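Local atomic coordinates of fibronectin type III domain-containing protein (PDB entry 6P2K), a protein that probably hydrolyses beta-glucan chains such as xyloglucan, as a glycoside hydrolase family 74 enzyme whose catalytic part is built from seven-bladed beta-propellers. Residues B[220-225]-B[277-282]. Sequence-based numbering, arbitrary orientation.
Sequences GQVLYA and NSHKVL
The hydroxyl of Tyr224 reaches across to the imidazole of His279, where OH and ND1 form a hydrogen bond of 2.6 Å in which either partner could be the donor. Each ring meets the other at its rim, the planes standing at 89°, and the phenol OH has a second partner in NE1 of Trp299. A tyrosine suits this buried place because its ring fills apolar space while its hydroxyl gives the buried His279 ND1 a partner. With CG anti to the carbonyl carbon (chi1 -48°), the His279 ring extends toward the opposite strand and presents ND1 to the phenol.

Van der Waals contacts flank that bond. Val281 lays its CG2 methyl over the face of the Tyr224 ring, 4.0 Å from the centroid and almost on the ring normal, a CH-pi contact. Val222 brings CG2 to the edge of the imidazole, a close 3.3 Å from His279 CE1; beta-branched valines suit both strands. A phenylalanine in place of Tyr224 would probably preserve the CH-pi packing but leave buried His279 ND1 and Trp299 NE1 without their shared hydroxyl.

No backbone pairing joins the strands, whose axes run 9.9 Å apart at 20°. They are the second strands of consecutive four-stranded antiparallel sheets, packed face to face through side chains, as neighbouring blades are in a beta-propeller.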
loop_
_atom_site.group_PDB
_atom_site.type_symbol
_atom_site.label_atom_id
_atom_site.label_comp_id
_atom_site.label_asym_id
_atom_site.label_seq_id
_atom_site.Cartn_x
_atom_site.Cartn_y
_atom_site.Cartn_z
ATOM N N GLY B 220 -18.723 -2.604 68.077
ATOM C CA GLY B 220 -19.167 -3.928 68.465
ATOM C C GLY B 220 -20.657 -4.164 68.405
ATOM O O GLY B 220 -21.115 -5.231 68.829
ATOM N N GLN B 221 -21.429 -3.228 67.846
ATOM C CA GLN B 221 -22.873 -3.237 68.023
ATOM C C GLN B 221 -23.649 -3.727 66.803
ATOM O O GLN B 221 -24.841 -4.023 66.930
ATOM C CB GLN B 221 -23.340 -1.837 68.448
ATOM C CG GLN B 221 -22.672 -1.446 69.751
ATOM C CD GLN B 221 -22.694 0.049 70.082
ATOM O OE1 GLN B 221 -21.660 0.624 70.401
ATOM N NE2 GLN B 221 -23.879 0.657 70.086
ATOM N N VAL B 222 -23.005 -3.897 65.648
ATOM C CA VAL B 222 -23.662 -4.449 64.463
ATOM C C VAL B 222 -22.756 -5.488 63.817
ATOM O O VAL B 222 -21.537 -5.300 63.735
ATOM C CB VAL B 222 -24.042 -3.354 63.444
ATOM C CG1 VAL B 222 -24.918 -3.946 62.363
ATOM C CG2 VAL B 222 -24.783 -2.214 64.135
ATOM N N LEU B 223 -23.363 -6.579 63.351
ATOM C CA LEU B 223 -22.666 -7.683 62.704
ATOM C C LEU B 223 -23.227 -7.884 61.302
ATOM O O LEU B 223 -24.449 -7.929 61.119
ATOM C CB LEU B 223 -22.810 -8.968 63.526
ATOM C CG LEU B 223 -22.158 -10.258 63.019
ATOM C CD1 LEU B 223 -20.658 -10.238 63.256
ATOM C CD2 LEU B 223 -22.792 -11.480 63.681
ATOM N N TYR B 224 -22.335 -8.009 60.319
ATOM C CA TYR B 224 -22.705 -8.271 58.935
ATOM C C TYR B 224 -22.154 -9.623 58.503
ATOM O O TYR B 224 -21.073 -10.037 58.934
ATOM C CB TYR B 224 -22.178 -7.179 57.994
ATOM C CG TYR B 224 -22.602 -5.779 58.375
ATOM C CD1 TYR B 224 -23.779 -5.230 57.884
ATOM C CD2 TYR B 224 -21.822 -5.004 59.222
ATOM C CE1 TYR B 224 -24.168 -3.949 58.228
ATOM C CE2 TYR B 224 -22.203 -3.723 59.572
ATOM C CZ TYR B 224 -23.377 -3.201 59.072
ATOM O OH TYR B 224 -23.760 -1.927 59.419
ATOM N N ALA B 225 -22.896 -10.308 57.637
ATOM C CA ALA B 225 -22.505 -11.655 57.248
ATOM C C ALA B 225 -23.118 -12.006 55.900
ATOM O O ALA B 225 -24.122 -11.426 55.478
ATOM C CB ALA B 225 -22.926 -12.678 58.306
ATOM N N ASN B 277 -22.450 5.302 64.284
ATOM C CA ASN B 277 -23.600 4.501 63.880
ATOM C C ASN B 277 -23.757 4.389 62.367
ATOM O O ASN B 277 -24.664 3.687 61.903
ATOM C CB ASN B 277 -24.886 5.072 64.491
ATOM C CG ASN B 277 -24.761 5.314 65.985
ATOM O OD1 ASN B 277 -23.896 4.741 66.650
ATOM N ND2 ASN B 277 -25.630 6.161 66.521
ATOM N N SER B 278 -22.901 5.041 61.586
ATOM C CA SER B 278 -22.895 4.905 60.133
ATOM C C SER B 278 -21.694 4.060 59.734
ATOM O O SER B 278 -20.550 4.427 60.025
ATOM C CB SER B 278 -22.849 6.270 59.448
ATOM O OG SER B 278 -22.964 6.128 58.042
ATOM N N HIS B 279 -21.953 2.936 59.073
ATOM C CA HIS B 279 -20.923 1.959 58.745
ATOM C C HIS B 279 -20.706 1.901 57.241
ATOM O O HIS B 279 -21.668 1.851 56.466
ATOM C CB HIS B 279 -21.300 0.570 59.263
ATOM C CG HIS B 279 -21.769 0.563 60.682
ATOM N ND1 HIS B 279 -22.553 -0.445 61.199
ATOM C CD2 HIS B 279 -21.559 1.435 61.696
ATOM C CE1 HIS B 279 -22.811 -0.189 62.469
ATOM N NE2 HIS B 279 -22.219 0.944 62.796
ATOM N N LYS B 280 -19.442 1.900 56.835
ATOM C CA LYS B 280 -19.055 1.568 55.473
ATOM C C LYS B 280 -18.624 0.108 55.451
ATOM O O LYS B 280 -17.771 -0.303 56.245
ATOM C CB LYS B 280 -17.924 2.473 54.984
ATOM C CG LYS B 280 -18.265 3.956 54.980
ATOM C CD LYS B 280 -19.032 4.351 53.728
ATOM C CE LYS B 280 -19.457 5.813 53.785
ATOM N NZ LYS B 280 -20.081 6.266 52.508
ATOM N N VAL B 281 -19.228 -0.675 54.558
ATOM C CA VAL B 281 -18.974 -2.109 54.466
ATOM C C VAL B 281 -18.430 -2.420 53.078
ATOM O O VAL B 281 -19.007 -1.996 52.071
ATOM C CB VAL B 281 -20.241 -2.932 54.753
ATOM C CG1 VAL B 281 -19.905 -4.413 54.811
ATOM C CG2 VAL B 281 -20.888 -2.473 56.052
ATOM N N LEU B 282 -17.331 -3.166 53.033
ATOM C CA LEU B 282 -16.657 -3.535 51.796
ATOM C C LEU B 282 -17.012 -4.973 51.440
ATOM O O LEU B 282 -16.954 -5.857 52.299
ATOM C CB LEU B 282 -15.145 -3.381 51.957
ATOM C CG LEU B 282 -14.249 -3.371 50.725
ATOM C CD1 LEU B 282 -14.660 -2.251 49.788
ATOM C CD2 LEU B 282 -12.806 -3.201 51.168
#